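Long-range contact in unsaturated chondroitin disaccharide hydrolase (Streptococcus agalactiae, PDB 3VXD), which hydrolyses unsaturated disaccharides of chondroitin, hyaluronan and heparin, releasing the unsaturated uronic acid and preferring sulfated substrates: residues D112-G117 with L177-L182. The protein carries 1 engineered substitution. Sequence-based numbering, arbitrary orientation.
Sequences DHHNLG and LLNIQL. Engineered in segment 112-117: Asn115 (natural residue Asp).
His114 meets Asn179 through its backbone carbonyl. His114 O lies 2.9 Å from Asn179 OD1 as modelled. The Asn179 amide is probably turned over in the model. Turned back, it would put its nitrogen toward His114 O and its oxygen toward Gly117 N, where hydrogen bonds would then be possible. The ring of His114 comes no nearer than 4.4 Å, from CD2 to Asn179 OD1. Its NE2 is hydrogen-bonded to OD2 of Asp175, the proton donor.

Asn115 is next, an engineered residue where the natural enzyme has the aspartate nucleophile. Its CG is anti to the backbone N (chi1 -152°), and Asn179 has nearly the same first torsion. The two side chains run past each other in opposite directions, with their amide planes 35° apart. Asn115 OD1 comes within 3.2 Å of Asn179 ND2 as modelled. The same oxygen caps the start of helix 116-131 by accepting from Phe118 N. In this variant Asp175 OD2 is hydrogen-bonded both to His114 NE2 and to the engineered Asn115 ND2.

The fold is an alpha6/alpha6-barrel of glycosyl hydrolase family 88. Here the N-terminal end of helix 116-131 packs against the junction of helices 176-179 and 181-190. The contact holds the nucleophile position, so it probably helps to shape the active site.

Leu116 adds the apolar part. Its CB touches Leu182 CD2 at 4.0 Å, and both leucines also pack on helix 134-150. Leu182 has CG anti to its backbone N, with CD2 directed at the backbone of Leu116 and Gly117.

Gly117 and Asn179 are the nearest CA pair, 4.3 Å apart. Gly117 has no side chain, and its backbone lies against Asn179. Gly117 N is 2.9 Å from Asn179 ND2 as modelled, at the buried first turn of the helix.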
ATOM      1  N   ASP A 112     -17.471  -4.687   9.197  1.00 28.68           N
ATOM      2  CA  ASP A 112     -18.079  -4.983   7.901  1.00 29.30           C
ATOM      3  C   ASP A 112     -17.249  -4.357   6.789  1.00 29.21           C
ATOM      4  O   ASP A 112     -17.761  -3.594   5.960  1.00 29.59           O
ATOM      5  CB  ASP A 112     -19.518  -4.463   7.832  1.00 29.63           C
ATOM      6  CG  ASP A 112     -20.459  -5.220   8.744  1.00 30.94           C
ATOM      7  OD1 ASP A 112     -21.383  -4.576   9.277  1.00 33.26           O
ATOM      8  OD2 ASP A 112     -20.274  -6.447   8.930  1.00 31.85           O
ATOM      9  N   HIS A 113     -15.955  -4.660   6.811  1.00 28.79           N
ATOM     10  CA  HIS A 113     -15.028  -4.284   5.755  1.00 28.40           C
ATOM     11  C   HIS A 113     -14.251  -5.536   5.397  1.00 27.96           C
ATOM     12  O   HIS A 113     -13.779  -6.256   6.281  1.00 28.01           O
ATOM     13  CB  HIS A 113     -14.100  -3.167   6.228  1.00 28.41           C
ATOM     14  CG  HIS A 113     -14.825  -1.917   6.617  1.00 28.99           C
ATOM     15  ND1 HIS A 113     -15.428  -1.088   5.694  1.00 29.24           N
ATOM     16  CD2 HIS A 113     -15.064  -1.366   7.830  1.00 28.89           C
ATOM     17  CE1 HIS A 113     -16.000  -0.078   6.322  1.00 28.79           C
ATOM     18  NE2 HIS A 113     -15.793  -0.222   7.618  1.00 29.61           N
ATOM     19  N   HIS A 114     -14.140  -5.808   4.101  1.00 27.39           N
ATOM     20  CA  HIS A 114     -13.561  -7.064   3.638  1.00 26.77           C
ATOM     21  C   HIS A 114     -12.062  -7.157   3.916  1.00 25.84           C
ATOM     22  O   HIS A 114     -11.544  -8.246   4.171  1.00 26.21           O
ATOM     23  CB  HIS A 114     -13.851  -7.283   2.149  1.00 27.32           C
ATOM     24  CG  HIS A 114     -13.072  -6.385   1.238  1.00 28.17           C
ATOM     25  ND1 HIS A 114     -13.517  -5.134   0.866  1.00 29.33           N
ATOM     26  CD2 HIS A 114     -11.881  -6.560   0.618  1.00 28.88           C
ATOM     27  CE1 HIS A 114     -12.633  -4.576   0.059  1.00 30.26           C
ATOM     28  NE2 HIS A 114     -11.631  -5.422  -0.112  1.00 29.44           N
ATOM     29  N   ASN A 115     -11.372  -6.017   3.882  1.00 24.25           N
ATOM     30  CA  ASN A 115      -9.926  -6.033   4.047  1.00 22.36           C
ATOM     31  C   ASN A 115      -9.470  -5.838   5.494  1.00 21.18           C
ATOM     32  O   ASN A 115      -9.090  -4.738   5.927  1.00 20.63           O
ATOM     33  CB  ASN A 115      -9.231  -5.071   3.072  1.00 22.21           C
ATOM     34  CG  ASN A 115      -7.826  -5.525   2.721  1.00 21.93           C
ATOM     35  OD1 ASN A 115      -7.064  -5.941   3.593  1.00 19.25           O
ATOM     36  ND2 ASN A 115      -7.479  -5.456   1.437  1.00 20.85           N
ATOM     37  N   LEU A 116      -9.514  -6.943   6.231  1.00 19.79           N
ATOM     38  CA  LEU A 116      -8.969  -7.025   7.584  1.00 18.66           C
ATOM     39  C   LEU A 116      -7.444  -6.892   7.574  1.00 17.69           C
ATOM     40  O   LEU A 116      -6.841  -6.447   8.554  1.00 17.80           O
ATOM     41  CB  LEU A 116      -9.381  -8.352   8.227  1.00 18.57           C
ATOM     42  CG  LEU A 116     -10.891  -8.511   8.452  1.00 18.92           C
ATOM     43  CD1 LEU A 116     -11.239  -9.920   8.912  1.00 19.23           C
ATOM     44  CD2 LEU A 116     -11.404  -7.475   9.440  1.00 19.22           C
ATOM     45  N   GLY A 117      -6.828  -7.281   6.459  1.00 16.29           N
ATOM     46  CA  GLY A 117      -5.393  -7.070   6.243  1.00 15.54           C
ATOM     47  C   GLY A 117      -4.999  -5.605   6.354  1.00 14.79           C
ATOM     48  O   GLY A 117      -4.072  -5.266   7.092  1.00 14.32           O
ATOM     49  N   LEU A 177      -5.489  -9.357  -2.659  1.00 23.43           N
ATOM     50  CA  LEU A 177      -4.107  -9.801  -2.821  1.00 22.26           C
ATOM     51  C   LEU A 177      -3.218  -9.316  -1.667  1.00 21.93           C
ATOM     52  O   LEU A 177      -2.202  -9.942  -1.362  1.00 21.41           O
ATOM     53  CB  LEU A 177      -3.537  -9.335  -4.165  1.00 22.30           C
ATOM     54  CG  LEU A 177      -4.161  -9.894  -5.454  1.00 22.71           C
ATOM     55  CD1 LEU A 177      -3.515  -9.290  -6.698  1.00 22.47           C
ATOM     56  CD2 LEU A 177      -4.076 -11.408  -5.496  1.00 22.48           C
ATOM     57  N   LEU A 178      -3.602  -8.204  -1.037  1.00 21.21           N
ATOM     58  CA  LEU A 178      -2.913  -7.715   0.164  1.00 21.19           C
ATOM     59  C   LEU A 178      -3.567  -8.264   1.429  1.00 21.00           C
ATOM     60  O   LEU A 178      -2.884  -8.545   2.412  1.00 20.94           O
ATOM     61  CB  LEU A 178      -2.858  -6.179   0.207  1.00 20.94           C
ATOM     62  CG  LEU A 178      -1.910  -5.537  -0.809  1.00 21.05           C
ATOM     63  CD1 LEU A 178      -2.668  -5.117  -2.073  1.00 21.13           C
ATOM     64  CD2 LEU A 178      -1.154  -4.360  -0.198  1.00 22.03           C
ATOM     65  N   ASN A 179      -4.890  -8.416   1.379  1.00 20.81           N
ATOM     66  CA  ASN A 179      -5.692  -9.024   2.447  1.00 20.63           C
ATOM     67  C   ASN A 179      -5.127 -10.377   2.904  1.00 20.38           C
ATOM     68  O   ASN A 179      -5.029 -10.642   4.104  1.00 20.69           O
ATOM     69  CB  ASN A 179      -7.127  -9.197   1.927  1.00 20.97           C
ATOM     70  CG  ASN A 179      -8.187  -9.246   3.026  1.00 21.70           C
ATOM     71  OD1 ASN A 179      -9.360  -9.515   2.735  1.00 23.90           O
ATOM     72  ND2 ASN A 179      -7.803  -8.976   4.268  1.00 19.98           N
ATOM     73  N   ILE A 180      -4.737 -11.217   1.943  1.00 19.73           N
ATOM     74  CA  ILE A 180      -4.270 -12.585   2.229  1.00 19.19           C
ATOM     75  C   ILE A 180      -2.894 -12.679   2.915  1.00 18.68           C
ATOM     76  O   ILE A 180      -2.519 -13.747   3.405  1.00 18.37           O
ATOM     77  CB  ILE A 180      -4.308 -13.498   0.962  1.00 19.36           C
ATOM     78  CG1 ILE A 180      -3.397 -12.961  -0.158  1.00 19.38           C
ATOM     79  CG2 ILE A 180      -5.760 -13.664   0.476  1.00 19.88           C
ATOM     80  CD1 ILE A 180      -3.300 -13.884  -1.400  1.00 18.69           C
ATOM     81  N   GLN A 181      -2.151 -11.570   2.950  1.00 17.93           N
ATOM     82  CA  GLN A 181      -0.846 -11.548   3.622  1.00 17.37           C
ATOM     83  C   GLN A 181      -1.016 -11.851   5.106  1.00 17.23           C
ATOM     84  O   GLN A 181      -0.155 -12.471   5.739  1.00 16.36           O
ATOM     85  CB  GLN A 181      -0.120 -10.210   3.412  1.00 17.57           C
ATOM     86  CG  GLN A 181       0.113  -9.816   1.931  1.00 16.85           C
ATOM     87  CD  GLN A 181       0.536 -10.986   1.040  1.00 17.44           C
ATOM     88  OE1 GLN A 181      -0.048 -11.218  -0.032  1.00 17.86           O
ATOM     89  NE2 GLN A 181       1.545 -11.722   1.471  1.00 14.90           N
ATOM     90  N   LEU A 182      -2.156 -11.434   5.642  1.00 17.26           N
ATOM     91  CA  LEU A 182      -2.538 -11.749   7.010  1.00 17.91           C
ATOM     92  C   LEU A 182      -2.613 -13.273   7.216  1.00 18.01           C
ATOM     93  O   LEU A 182      -2.255 -13.779   8.282  1.00 17.92           O
ATOM     94  CB  LEU A 182      -3.870 -11.057   7.314  1.00 18.33           C
ATOM     95  CG  LEU A 182      -4.589 -11.096   8.656  1.00 19.67           C
ATOM     96  CD1 LEU A 182      -3.801 -10.364   9.717  1.00 20.38           C
ATOM     97  CD2 LEU A 182      -5.962 -10.456   8.480  1.00 20.21           C
TER